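Local coordinates for VP1 (New Jersey polyomavirus-2013, PDB 6Y5Y), which probably serves as the major capsid protein, assembling as pentamers that build the icosahedral shell, and binds sialylated glycans such as 3'-sialyllactose, at residues D[39-44]-D[302-307]; D[82-87]-D[217-222]; D[118-123]-D[245-250]; D[153-158]-D[273-278]; D[181-186]-D[213-218]. All blocks are in the same frame, centred on the assembly; numbering follows the deposited sequence.

Contact 1: residues D[39-44]-D[302-307]; sequences TEIELW and VTLRKR. With MG (magnesium ion), chain B.
Leu304 N donates to Thr39 O over 2.8 Å, the straightest bond here at 167°, and Thr39 N answers to Leu304 O. Ile41 and Val302 exchange the same two bonds, with Val302 N to Ile41 O at 2.8 Å. These two antiparallel hydrogen-bonded pairs flank the non-hydrogen-bonded pair of Glu40 and Thr303. There Glu40 CA comes within 3.3 Å of Val302 O in a CA-H...O contact.

Thr39, Ile41, Val302 and Leu304 share one face. Leu304 CD1 touches its partner Thr39 at CG2 (4.0 Å) and, diagonally, Ile41 at CG1 (3.8 Å). On the other face Glu40 and Thr303 run alongside each other. Glu40 OE2 stays 3.6 Å from Thr303 OG1.

Further along that face, Glu42 OE2 binds a magnesium ion at 2.5 Å and is also hydrogen-bonded to Tyr299 OH. Ser226 of a neighbouring subunit packs on Glu42, so this metal site lies close to a subunit boundary.

The contact pairs strands 28-45 and 291-310 of the VP1 jelly-roll core. Strand 104-117 flanks 302-307 on its other side, and Thr303 bonds to its backbone at Val111 and Ser112.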
# COMPACT_ATOMS: atom_id res chain seq x y z
N THR D 39 26.51 25.44 7.65
CA THR D 39 27.21 24.99 6.45
C THR D 39 26.42 23.83 5.84
O THR D 39 25.57 23.22 6.50
CB THR D 39 28.65 24.56 6.75
OG1 THR D 39 29.41 24.57 5.53
CG2 THR D 39 28.71 23.16 7.35
N GLU D 40 26.71 23.54 4.57
CA GLU D 40 26.04 22.47 3.85
C GLU D 40 27.08 21.55 3.22
O GLU D 40 28.13 22.02 2.77
CB GLU D 40 25.12 23.01 2.76
CG GLU D 40 23.86 23.65 3.29
CD GLU D 40 22.86 23.94 2.20
OE1 GLU D 40 23.22 23.79 1.01
OE2 GLU D 40 21.70 24.30 2.52
N ILE D 41 26.77 20.26 3.19
CA ILE D 41 27.67 19.23 2.68
C ILE D 41 26.90 18.39 1.66
O ILE D 41 25.80 17.93 1.94
CB ILE D 41 28.20 18.33 3.81
CG1 ILE D 41 28.94 19.17 4.85
CG2 ILE D 41 29.10 17.25 3.27
CD1 ILE D 41 30.06 19.99 4.28
N GLU D 42 27.50 18.20 0.48
CA GLU D 42 26.93 17.35 -0.56
C GLU D 42 27.90 16.23 -0.89
O GLU D 42 29.12 16.43 -0.86
CB GLU D 42 26.62 18.13 -1.83
CG GLU D 42 25.54 19.18 -1.68
CD GLU D 42 25.35 19.97 -2.96
OE1 GLU D 42 26.15 20.91 -3.19
OE2 GLU D 42 24.42 19.65 -3.73
N LEU D 43 27.36 15.06 -1.24
CA LEU D 43 28.20 13.93 -1.63
C LEU D 43 27.35 12.88 -2.34
O LEU D 43 26.12 12.85 -2.22
CB LEU D 43 28.92 13.32 -0.43
CG LEU D 43 27.98 12.76 0.64
CD1 LEU D 43 27.96 11.24 0.62
CD2 LEU D 43 28.33 13.30 2.02
N TRP D 44 28.03 12.02 -3.09
CA TRP D 44 27.47 10.80 -3.63
C TRP D 44 28.11 9.60 -2.93
O TRP D 44 29.28 9.64 -2.54
CB TRP D 44 27.71 10.67 -5.14
CG TRP D 44 26.97 11.62 -6.02
CD1 TRP D 44 27.44 12.79 -6.55
CD2 TRP D 44 25.64 11.47 -6.53
NE1 TRP D 44 26.49 13.38 -7.34
CE2 TRP D 44 25.37 12.59 -7.34
CE3 TRP D 44 24.64 10.50 -6.36
CZ2 TRP D 44 24.14 12.76 -7.99
CZ3 TRP D 44 23.43 10.67 -7.00
CH2 TRP D 44 23.19 11.79 -7.81
N VAL D 302 23.52 17.55 3.43
CA VAL D 302 23.33 17.65 4.87
C VAL D 302 23.56 19.10 5.28
O VAL D 302 24.57 19.70 4.91
CB VAL D 302 24.28 16.70 5.62
CG1 VAL D 302 24.03 16.78 7.14
CG2 VAL D 302 24.12 15.27 5.10
N THR D 303 22.62 19.65 6.04
CA THR D 303 22.73 21.01 6.56
C THR D 303 23.11 20.95 8.04
O THR D 303 22.49 20.21 8.81
CB THR D 303 21.42 21.77 6.38
OG1 THR D 303 21.05 21.75 5.00
CG2 THR D 303 21.58 23.23 6.85
N LEU D 304 24.12 21.72 8.42
CA LEU D 304 24.64 21.67 9.78
C LEU D 304 24.71 23.08 10.35
O LEU D 304 24.75 24.06 9.62
CB LEU D 304 26.03 21.03 9.83
CG LEU D 304 26.15 19.62 9.24
CD1 LEU D 304 26.70 19.68 7.82
CD2 LEU D 304 27.04 18.76 10.12
N ARG D 305 24.70 23.15 11.69
CA ARG D 305 24.84 24.41 12.41
C ARG D 305 25.80 24.22 13.57
O ARG D 305 26.11 23.10 13.97
CB ARG D 305 23.49 24.92 12.92
CG ARG D 305 22.92 24.05 14.02
CD ARG D 305 21.52 24.51 14.43
NE ARG D 305 20.89 23.55 15.33
CZ ARG D 305 19.61 23.55 15.67
NH1 ARG D 305 18.79 24.48 15.18
NH2 ARG D 305 19.15 22.63 16.51
N LYS D 306 26.24 25.33 14.16
CA LYS D 306 27.21 25.30 15.25
C LYS D 306 26.51 25.18 16.60
O LYS D 306 25.59 25.96 16.91
CB LYS D 306 28.09 26.55 15.23
CG LYS D 306 29.02 26.61 14.03
CD LYS D 306 29.72 27.96 13.96
CE LYS D 306 30.70 28.01 12.80
NZ LYS D 306 31.12 29.42 12.52
N ARG D 307 26.95 24.22 17.40
CA ARG D 307 26.39 23.96 18.72
C ARG D 307 27.51 23.95 19.75
O ARG D 307 28.52 23.26 19.57
CB ARG D 307 25.64 22.61 18.74
CG ARG D 307 25.21 22.15 20.12
CD ARG D 307 23.93 22.86 20.56
NE ARG D 307 22.76 22.37 19.83
CZ ARG D 307 21.52 22.36 20.31
NH1 ARG D 307 21.29 22.82 21.54
NH2 ARG D 307 20.53 21.89 19.58
MG MG B . 23.47 21.50 -5.03

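Contact 2: residues D[82-87]-D[217-222]; sequences QMPQYS and PVEEWS
Tyr86 OH donates to Trp221 O over a short 2.6 Å. It meets the carbonyl at an angle, tilted 26° from its plane, while the oxygen lies at the edge of the phenol ring. The same hydroxyl is also hydrogen-bonded to Tyr151 OH, so two partners fix the end of the ring. The second direct bond is Val218 N to Pro84 O, 2.8 Å long and nearly straight. Pro84 O is gripped again by water 2, which accepts from Glu219 N and donates to Glu219 OE1. Water 1 donates to that same OE1 at 2.7 Å and to Gln82 O. The other carboxylate oxygen, Glu219 OE2, bonds His127 of a neighbouring subunit.

Residues 217-220 form a type I beta turn, closed by Glu220 N to Pro217 O, that leads into strand 221-223. The loop 82-87 runs past this turn toward strand 87-92. Its start lies by the glycan site: Gln82 bonds the backbones of the pocket residues Leu79 and Val67.

Packing of side chains surrounds these bonds. Val218 CG1 sits over the centre of one face of the Tyr86 ring, 3.9 Å from its centroid. Met83 has mixed surroundings. It crosses Glu219 at about a right angle, against the carboxylate, with its chain bent at the end (chi3 67°). The bend brings Met83 CE to 3.8 Å from Pro217 CB and 3.3 Å from Glu220 OE1. That carboxylate oxygen is held by His184 ND1. Farther out, Gln85 CG rests on Pro217 CA, and Ile124 of the neighbouring subunit packs on Val218 and Glu219.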
# COMPACT_ATOMS: atom_id res chain seq x y z
N GLN D 82 29.47 -11.75 -3.42
CA GLN D 82 28.10 -12.26 -3.46
C GLN D 82 27.21 -11.67 -2.37
O GLN D 82 26.06 -12.09 -2.25
CB GLN D 82 28.10 -13.79 -3.30
CG GLN D 82 28.80 -14.56 -4.42
CD GLN D 82 28.84 -16.04 -4.12
OE1 GLN D 82 29.61 -16.49 -3.27
NE2 GLN D 82 27.99 -16.80 -4.79
N MET D 83 27.71 -10.73 -1.58
CA MET D 83 27.01 -10.24 -0.39
C MET D 83 26.98 -8.72 -0.40
O MET D 83 27.99 -8.07 -0.09
CB MET D 83 27.67 -10.75 0.89
CG MET D 83 27.92 -12.27 0.93
SD MET D 83 28.88 -12.83 2.36
CE MET D 83 27.73 -12.49 3.72
N PRO D 84 25.84 -8.10 -0.76
CA PRO D 84 25.78 -6.63 -0.77
C PRO D 84 26.15 -6.06 0.60
O PRO D 84 25.84 -6.64 1.63
CB PRO D 84 24.32 -6.34 -1.14
CG PRO D 84 23.92 -7.54 -1.96
CD PRO D 84 24.63 -8.72 -1.33
N GLN D 85 26.82 -4.90 0.57
CA GLN D 85 27.38 -4.29 1.77
C GLN D 85 26.88 -2.86 1.91
O GLN D 85 26.39 -2.25 0.95
CB GLN D 85 28.92 -4.28 1.72
CG GLN D 85 29.52 -5.68 1.56
CD GLN D 85 30.46 -5.79 0.36
OE1 GLN D 85 31.09 -4.82 -0.05
NE2 GLN D 85 30.56 -6.99 -0.20
N TYR D 86 27.02 -2.32 3.12
CA TYR D 86 26.74 -0.91 3.35
C TYR D 86 27.79 -0.04 2.68
O TYR D 86 28.99 -0.35 2.69
CB TYR D 86 26.70 -0.61 4.85
CG TYR D 86 25.52 -1.25 5.54
CD1 TYR D 86 24.26 -0.67 5.50
CD2 TYR D 86 25.66 -2.46 6.20
CE1 TYR D 86 23.16 -1.26 6.11
CE2 TYR D 86 24.59 -3.07 6.82
CZ TYR D 86 23.34 -2.46 6.77
OH TYR D 86 22.27 -3.09 7.38
N SER D 87 27.34 1.07 2.11
CA SER D 87 28.24 2.15 1.71
C SER D 87 28.40 3.13 2.87
O SER D 87 27.49 3.27 3.69
CB SER D 87 27.70 2.88 0.48
OG SER D 87 27.47 1.96 -0.58
N PRO D 217 28.43 -6.82 5.26
CA PRO D 217 27.28 -7.26 4.45
C PRO D 217 25.95 -6.97 5.13
O PRO D 217 25.81 -7.15 6.35
CB PRO D 217 27.51 -8.77 4.28
CG PRO D 217 29.02 -8.95 4.48
CD PRO D 217 29.38 -7.93 5.53
N VAL D 218 24.97 -6.56 4.34
CA VAL D 218 23.67 -6.23 4.91
C VAL D 218 22.96 -7.48 5.43
O VAL D 218 22.16 -7.39 6.36
CB VAL D 218 22.78 -5.47 3.90
CG1 VAL D 218 23.52 -4.30 3.29
CG2 VAL D 218 22.30 -6.38 2.83
N GLU D 219 23.27 -8.66 4.87
CA GLU D 219 22.60 -9.86 5.36
C GLU D 219 23.13 -10.31 6.72
O GLU D 219 22.54 -11.22 7.32
CB GLU D 219 22.73 -10.99 4.33
CG GLU D 219 24.14 -11.55 4.17
CD GLU D 219 24.29 -12.35 2.88
OE1 GLU D 219 24.51 -11.72 1.82
OE2 GLU D 219 24.16 -13.59 2.93
N GLU D 220 24.19 -9.69 7.22
CA GLU D 220 24.75 -10.03 8.53
C GLU D 220 24.73 -8.89 9.54
O GLU D 220 24.94 -9.15 10.72
CB GLU D 220 26.21 -10.50 8.38
CG GLU D 220 26.36 -11.87 7.71
CD GLU D 220 27.83 -12.21 7.46
OE1 GLU D 220 28.50 -11.46 6.73
OE2 GLU D 220 28.30 -13.22 8.02
N TRP D 221 24.51 -7.65 9.10
CA TRP D 221 24.65 -6.48 9.97
C TRP D 221 23.46 -5.55 9.78
O TRP D 221 23.09 -5.23 8.65
CB TRP D 221 25.95 -5.71 9.67
CG TRP D 221 27.22 -6.51 9.88
CD1 TRP D 221 27.98 -7.12 8.91
CD2 TRP D 221 27.88 -6.78 11.13
NE1 TRP D 221 29.07 -7.74 9.48
CE2 TRP D 221 29.03 -7.55 10.84
CE3 TRP D 221 27.61 -6.44 12.46
CZ2 TRP D 221 29.90 -7.99 11.83
CZ3 TRP D 221 28.48 -6.87 13.44
CH2 TRP D 221 29.62 -7.64 13.12
N SER D 222 22.87 -5.12 10.90
CA SER D 222 21.84 -4.09 10.95
C SER D 222 22.30 -2.94 11.82
O SER D 222 23.12 -3.12 12.73
CB SER D 222 20.52 -4.62 11.53
OG SER D 222 20.04 -5.76 10.87
O HOH W 1 24.27 -13.37 -0.25
O HOH W 2 24.58 -8.94 2.38

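Contact 3: residues D[118-123]-D[245-250]; sequences VGIGSL and PNLQFT
Ile120 and Leu123 lie on a short 3-10 turn that faces strand 246-250, the backbones staying well apart with Ile120 CA 7.5 Å from Leu247 CA.

Ile120 carries most of the contact. Its CG1 branch is extended (chi2 171°), which pushes CD1 into the gap between Leu247 and Phe249. That methyl lies 3.8 Å from Leu247 CB and reaches the strand backbone at Gln248 O, 3.7 Å away. It also comes within 3.8 Å of Phe249 CD1, approaching the ring obliquely. Leu123 crosses Leu247 at about a right angle, and the two meet through CD1 methyls 3.7 Å apart.

The turn is held from within. Gly119 O accepts from both Ser122 N and Ser122 OG, the hydroxyl bond being 2.7 Å. Ile120 and Leu123 both point from this turn toward the strand.

Strand 246-250 pairs antiparallel with a strand of a neighbouring subunit, so the sheet continues across the pentamer interface. Phe237 of that subunit packs on Ile120 and Leu123, and its Tyr151 ring meets Phe249.

No hydrogen bond links the two segments. Their cohesion is apolar, and the apolar surface continues into the neighbouring subunit.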
# COMPACT_ATOMS: atom_id res chain seq x y z
N VAL D 118 19.43 7.88 -7.30
CA VAL D 118 19.44 8.33 -8.68
C VAL D 118 19.46 7.11 -9.60
O VAL D 118 19.89 6.02 -9.22
CB VAL D 118 20.64 9.28 -8.96
CG1 VAL D 118 21.91 8.48 -9.22
CG2 VAL D 118 20.34 10.20 -10.14
N GLY D 119 18.98 7.30 -10.83
CA GLY D 119 18.99 6.24 -11.82
C GLY D 119 17.79 5.33 -11.81
O GLY D 119 17.83 4.26 -12.43
N ILE D 120 16.71 5.72 -11.12
CA ILE D 120 15.57 4.83 -10.95
C ILE D 120 14.92 4.51 -12.28
O ILE D 120 14.43 3.39 -12.50
CB ILE D 120 14.57 5.48 -9.96
CG1 ILE D 120 15.13 5.41 -8.54
CG2 ILE D 120 13.20 4.82 -10.06
CD1 ILE D 120 14.32 6.22 -7.52
N GLY D 121 14.91 5.47 -13.21
CA GLY D 121 14.36 5.21 -14.53
C GLY D 121 15.00 4.04 -15.25
O GLY D 121 14.34 3.36 -16.03
N SER D 122 16.28 3.77 -14.98
CA SER D 122 16.96 2.66 -15.64
C SER D 122 16.34 1.31 -15.28
O SER D 122 16.51 0.34 -16.02
CB SER D 122 18.46 2.66 -15.30
OG SER D 122 18.70 2.25 -13.96
N LEU D 123 15.62 1.24 -14.17
CA LEU D 123 14.95 0.01 -13.77
C LEU D 123 13.78 -0.36 -14.68
O LEU D 123 13.19 -1.42 -14.46
CB LEU D 123 14.46 0.15 -12.32
CG LEU D 123 15.61 0.48 -11.35
CD1 LEU D 123 15.13 0.65 -9.93
CD2 LEU D 123 16.68 -0.61 -11.43
N PRO D 245 9.49 -3.38 -7.55
CA PRO D 245 10.19 -2.28 -6.89
C PRO D 245 9.30 -1.05 -6.84
O PRO D 245 8.66 -0.69 -7.82
CB PRO D 245 11.41 -2.04 -7.78
CG PRO D 245 11.54 -3.26 -8.62
CD PRO D 245 10.15 -3.79 -8.80
N ASN D 246 9.28 -0.41 -5.68
CA ASN D 246 8.44 0.76 -5.45
C ASN D 246 9.34 1.85 -4.90
O ASN D 246 9.81 1.75 -3.76
CB ASN D 246 7.29 0.41 -4.49
CG ASN D 246 6.20 1.45 -4.50
OD1 ASN D 246 6.48 2.65 -4.61
ND2 ASN D 246 4.95 1.01 -4.38
N LEU D 247 9.62 2.88 -5.70
CA LEU D 247 10.64 3.86 -5.36
C LEU D 247 10.18 5.25 -5.77
O LEU D 247 9.54 5.42 -6.81
CB LEU D 247 11.97 3.56 -6.06
CG LEU D 247 12.58 2.18 -5.89
CD1 LEU D 247 13.78 2.01 -6.80
CD2 LEU D 247 12.95 1.96 -4.44
N GLN D 248 10.53 6.24 -4.96
CA GLN D 248 10.18 7.62 -5.25
C GLN D 248 11.44 8.47 -5.37
O GLN D 248 12.51 8.11 -4.86
CB GLN D 248 9.26 8.20 -4.16
CG GLN D 248 7.95 7.43 -3.98
CD GLN D 248 8.12 6.17 -3.13
OE1 GLN D 248 8.68 6.23 -2.03
NE2 GLN D 248 7.64 5.04 -3.63
N PHE D 249 11.30 9.60 -6.06
CA PHE D 249 12.40 10.55 -6.19
C PHE D 249 11.82 11.95 -6.34
O PHE D 249 10.87 12.16 -7.10
CB PHE D 249 13.33 10.18 -7.35
CG PHE D 249 12.63 9.96 -8.67
CD1 PHE D 249 11.94 8.77 -8.92
CD2 PHE D 249 12.70 10.92 -9.67
CE1 PHE D 249 11.29 8.56 -10.12
CE2 PHE D 249 12.06 10.72 -10.88
CZ PHE D 249 11.36 9.54 -11.11
N THR D 250 12.40 12.89 -5.61
CA THR D 250 11.95 14.27 -5.59
C THR D 250 13.04 15.10 -4.93
O THR D 250 13.82 14.58 -4.13
CB THR D 250 10.63 14.42 -4.82
OG1 THR D 250 10.24 15.80 -4.80
CG2 THR D 250 10.81 13.91 -3.39

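Contact 4: residues D[153-158]-D[273-278]; sequences MFAVGG and FVSCAD
The Phe273 ring has Gly157 O at its edge, and Gly158 approaches it obliquely, with Gly158 C 3.6 Å from Phe273 CD1. Pro160 and Arg90 also touch this ring. The other ring, Phe154, stacks on Tyr234 of the next strand. Its first torsion (chi1 73°) sets CG between the backbone N and the carbonyl carbon and carries the ring away from 273-278. Phe154 CB stays near the partner strand, 4.2 Å from Cys276 CB.

The backbones are antiparallel over five pairs. Met153 with Ala277, Ala155 with Ser275, and Gly157 with Phe273 are hydrogen-bonded pairs, each with two bonds; Ala155 N to Ser275 O is 2.9 Å. The face with Phe154 and Cys276 also carries Val156 and Val274. On the other face Met153 bends over the partner strand, bringing its CE to 3.6 Å from Cys276 CA. Water 3 lies 2.7 Å from Ser275 OG and makes weak bonds to Ala155 O and Phe273 O.

These are central strands of the jelly roll, 150-157 and 271-284. Six backbone bonds satisfy the amides that face each other; those of Phe154, Val156 and Val274 turn to strands beyond. The Phe154 face is apolar; the other admits water at Ser275.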
# COMPACT_ATOMS: atom_id res chain seq x y z
N MET D 153 18.25 1.93 3.07
CA MET D 153 18.56 2.57 4.34
C MET D 153 19.50 3.73 4.09
O MET D 153 20.36 3.66 3.21
CB MET D 153 19.20 1.57 5.30
CG MET D 153 19.33 2.10 6.72
SD MET D 153 20.94 1.68 7.41
CE MET D 153 21.96 2.28 6.08
N PHE D 154 19.32 4.81 4.85
CA PHE D 154 20.35 5.84 4.89
C PHE D 154 20.54 6.27 6.34
O PHE D 154 19.65 6.08 7.18
CB PHE D 154 20.03 7.01 3.95
CG PHE D 154 18.92 7.91 4.42
CD1 PHE D 154 17.60 7.65 4.07
CD2 PHE D 154 19.21 9.05 5.15
CE1 PHE D 154 16.58 8.49 4.49
CE2 PHE D 154 18.19 9.89 5.57
CZ PHE D 154 16.88 9.61 5.23
N ALA D 155 21.71 6.82 6.63
CA ALA D 155 21.98 7.26 7.99
C ALA D 155 22.92 8.45 7.96
O ALA D 155 23.79 8.56 7.10
CB ALA D 155 22.58 6.14 8.86
N VAL D 156 22.73 9.36 8.92
CA VAL D 156 23.61 10.50 9.13
C VAL D 156 23.92 10.55 10.62
O VAL D 156 23.00 10.50 11.45
CB VAL D 156 22.95 11.82 8.67
CG1 VAL D 156 23.90 12.99 8.93
CG2 VAL D 156 22.55 11.73 7.20
N GLY D 157 25.20 10.63 10.97
CA GLY D 157 25.58 10.67 12.36
C GLY D 157 26.85 11.47 12.59
O GLY D 157 27.52 11.90 11.65
N GLY D 158 27.16 11.66 13.87
CA GLY D 158 28.37 12.34 14.29
C GLY D 158 29.52 11.42 14.61
O GLY D 158 30.54 11.88 15.15
N PHE D 273 29.37 11.60 9.32
CA PHE D 273 29.37 10.20 8.94
C PHE D 273 28.06 9.88 8.22
O PHE D 273 26.98 10.07 8.78
CB PHE D 273 29.56 9.32 10.17
CG PHE D 273 30.93 9.46 10.79
CD1 PHE D 273 31.24 10.56 11.58
CD2 PHE D 273 31.91 8.50 10.56
CE1 PHE D 273 32.50 10.69 12.15
CE2 PHE D 273 33.17 8.63 11.12
CZ PHE D 273 33.47 9.72 11.92
N VAL D 274 28.17 9.41 6.98
CA VAL D 274 27.01 9.07 6.17
C VAL D 274 27.15 7.63 5.69
O VAL D 274 28.26 7.14 5.44
CB VAL D 274 26.83 10.04 4.98
CG1 VAL D 274 26.57 11.46 5.49
CG2 VAL D 274 28.05 10.02 4.06
N SER D 275 26.02 6.93 5.59
CA SER D 275 26.04 5.55 5.13
C SER D 275 24.69 5.20 4.54
O SER D 275 23.69 5.89 4.76
CB SER D 275 26.43 4.59 6.26
OG SER D 275 25.82 4.91 7.48
N CYS D 276 24.66 4.09 3.80
CA CYS D 276 23.43 3.71 3.12
C CYS D 276 23.58 2.33 2.51
O CYS D 276 24.67 1.76 2.43
CB CYS D 276 23.05 4.72 2.04
SG CYS D 276 24.21 4.73 0.66
N ALA D 277 22.45 1.83 2.02
CA ALA D 277 22.41 0.61 1.24
C ALA D 277 21.13 0.65 0.44
O ALA D 277 20.07 0.97 0.99
CB ALA D 277 22.46 -0.64 2.11
N ASP D 278 21.23 0.37 -0.86
CA ASP D 278 20.06 0.48 -1.73
C ASP D 278 20.06 -0.70 -2.70
O ASP D 278 20.41 -0.55 -3.88
CB ASP D 278 20.07 1.83 -2.44
CG ASP D 278 19.76 2.97 -1.50
OD1 ASP D 278 18.58 3.09 -1.09
OD2 ASP D 278 20.70 3.72 -1.14
O HOH W 3 26.15 7.20 8.91

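Contact 5: residues D[181-186]-D[213-218]; sequences KSIHPN and DGFYPV
Ile183 N donates to Phe215 O, 3.1 Å away and nearly in line with the C=O bond. It is the one direct hydrogen bond between the segments. Beside it Ser182 CA lies over one face of the Phe215 ring, 3.8 Å from the centroid and offset toward the rim. The amide Ile183 N lies over the same ring, nearer its centre. The ring thus lies along the backbone of 182-183.

Ile183 is wedged against two aromatics. Its CG1 branch is anti to the backbone N (chi1 -165°), which leaves CG2 directed at the rings. That methyl sits over one face of Tyr216, at an unusually close 3.2 Å from Tyr216 CE2. It also touches Phe215, 3.6 Å from CE2, and Ile183 CB is 3.5 Å from that same Phe215 CE2. Ile183 O meets Pro217 CD, away from the Phe215 ring.

Outer groups fix these parts. Trp221 NE1 bonds Ile183 O, and the Trp221 ring meets Tyr216 edge-to-face. Tyr216 OH bonds Asp211. Water 4 lies 2.8 Å from Gly214 O and within bonding distance of Lys181 O.

The contact joins the loop before helix 185-189 to the one leading to strand 221-223. A single backbone hydrogen bond links the segments, and most of the remaining surface is CH and backbone against aromatic rings. Attraction here is therefore probably largely dispersive, with a CH-pi part.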
# COMPACT_ATOMS: atom_id res chain seq x y z
N LYS D 181 38.12 -9.37 2.72
CA LYS D 181 37.28 -8.56 1.85
C LYS D 181 36.00 -8.11 2.53
O LYS D 181 35.30 -7.25 2.01
CB LYS D 181 36.93 -9.33 0.58
CG LYS D 181 38.14 -9.83 -0.18
CD LYS D 181 39.03 -8.69 -0.59
CE LYS D 181 39.16 -8.63 -2.11
NZ LYS D 181 40.06 -9.69 -2.64
N SER D 182 35.67 -8.72 3.67
CA SER D 182 34.49 -8.37 4.45
C SER D 182 34.71 -8.89 5.86
O SER D 182 35.69 -9.58 6.14
CB SER D 182 33.22 -8.93 3.81
OG SER D 182 33.27 -10.34 3.69
N ILE D 183 33.79 -8.55 6.76
CA ILE D 183 33.86 -9.01 8.14
C ILE D 183 32.48 -9.48 8.57
O ILE D 183 31.46 -8.90 8.18
CB ILE D 183 34.42 -7.91 9.07
CG1 ILE D 183 34.83 -8.49 10.43
CG2 ILE D 183 33.42 -6.79 9.25
CD1 ILE D 183 35.67 -7.52 11.24
N HIS D 184 32.45 -10.57 9.33
CA HIS D 184 31.25 -11.29 9.71
C HIS D 184 31.05 -11.21 11.22
O HIS D 184 32.01 -10.97 11.96
CB HIS D 184 31.35 -12.75 9.24
CG HIS D 184 31.80 -12.88 7.82
ND1 HIS D 184 31.06 -12.42 6.75
CD2 HIS D 184 32.94 -13.40 7.29
CE1 HIS D 184 31.72 -12.65 5.63
NE2 HIS D 184 32.86 -13.25 5.92
N PRO D 185 29.81 -11.35 11.69
CA PRO D 185 29.55 -11.21 13.14
C PRO D 185 30.45 -12.06 14.03
O PRO D 185 30.93 -11.56 15.06
CB PRO D 185 28.07 -11.61 13.25
CG PRO D 185 27.48 -11.13 11.94
CD PRO D 185 28.56 -11.44 10.91
N ASN D 186 30.73 -13.31 13.65
CA ASN D 186 31.54 -14.15 14.52
C ASN D 186 33.02 -13.82 14.46
O ASN D 186 33.78 -14.30 15.32
CB ASN D 186 31.36 -15.63 14.21
CG ASN D 186 31.61 -16.50 15.42
OD1 ASN D 186 31.17 -16.16 16.53
ND2 ASN D 186 32.35 -17.59 15.25
N ASP D 213 33.92 1.25 4.13
CA ASP D 213 33.02 1.14 2.99
C ASP D 213 33.18 -0.21 2.30
O ASP D 213 34.29 -0.75 2.20
CB ASP D 213 33.30 2.28 2.00
CG ASP D 213 32.47 2.18 0.74
OD1 ASP D 213 31.28 2.53 0.80
OD2 ASP D 213 33.02 1.76 -0.31
N GLY D 214 32.06 -0.77 1.84
CA GLY D 214 32.07 -2.03 1.11
C GLY D 214 32.70 -3.17 1.88
O GLY D 214 33.56 -3.90 1.35
N PHE D 215 32.27 -3.36 3.13
CA PHE D 215 32.93 -4.30 4.03
C PHE D 215 31.98 -5.06 4.95
O PHE D 215 32.28 -6.21 5.31
CB PHE D 215 33.96 -3.55 4.88
CG PHE D 215 35.02 -4.42 5.48
CD1 PHE D 215 35.93 -5.10 4.68
CD2 PHE D 215 35.12 -4.55 6.86
CE1 PHE D 215 36.91 -5.90 5.24
CE2 PHE D 215 36.11 -5.34 7.43
CZ PHE D 215 37.00 -6.02 6.62
N TYR D 216 30.85 -4.47 5.36
CA TYR D 216 29.89 -5.10 6.25
C TYR D 216 28.67 -5.52 5.44
O TYR D 216 27.93 -4.66 4.94
CB TYR D 216 29.48 -4.12 7.36
CG TYR D 216 30.63 -3.77 8.28
CD1 TYR D 216 31.56 -2.78 7.93
CD2 TYR D 216 30.81 -4.46 9.47
CE1 TYR D 216 32.62 -2.48 8.77
CE2 TYR D 216 31.87 -4.15 10.32
CZ TYR D 216 32.77 -3.18 9.96
OH TYR D 216 33.83 -2.90 10.80
N PRO D 217 28.43 -6.82 5.26
CA PRO D 217 27.28 -7.26 4.45
C PRO D 217 25.95 -6.97 5.13
O PRO D 217 25.81 -7.15 6.35
CB PRO D 217 27.51 -8.77 4.28
CG PRO D 217 29.02 -8.95 4.48
CD PRO D 217 29.38 -7.93 5.53
N VAL D 218 24.97 -6.56 4.34
CA VAL D 218 23.67 -6.23 4.91
C VAL D 218 22.96 -7.48 5.43
O VAL D 218 22.16 -7.39 6.36
CB VAL D 218 22.78 -5.47 3.90
CG1 VAL D 218 23.52 -4.30 3.29
CG2 VAL D 218 22.30 -6.38 2.83
O HOH W 4 34.03 -6.12 -0.30

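How the contacts relate
From the N terminus, contact 1, from 39-44 to 302-307, closes the outermost loop, and the others nest inside it. Segments 82-87, 118-123 and 153-158 then open contacts 2, 3 and 4, which close in the same order at 217-222, 245-250 and 273-278, so these three loops cross. Contact 5 is a short loop from 181-186 to 213-218, nested in contacts 3 and 4; it ends on the same stretch as contact 2, sharing Pro217 and Val218. Contacts 1 and 4 lie in one sheet and touch through Leu43 and Val274. Ser87 joins contact 2 to that sheet at Cys276. Trp44 meets Val118, linking contact 1 to contact 3 near the subunit interface.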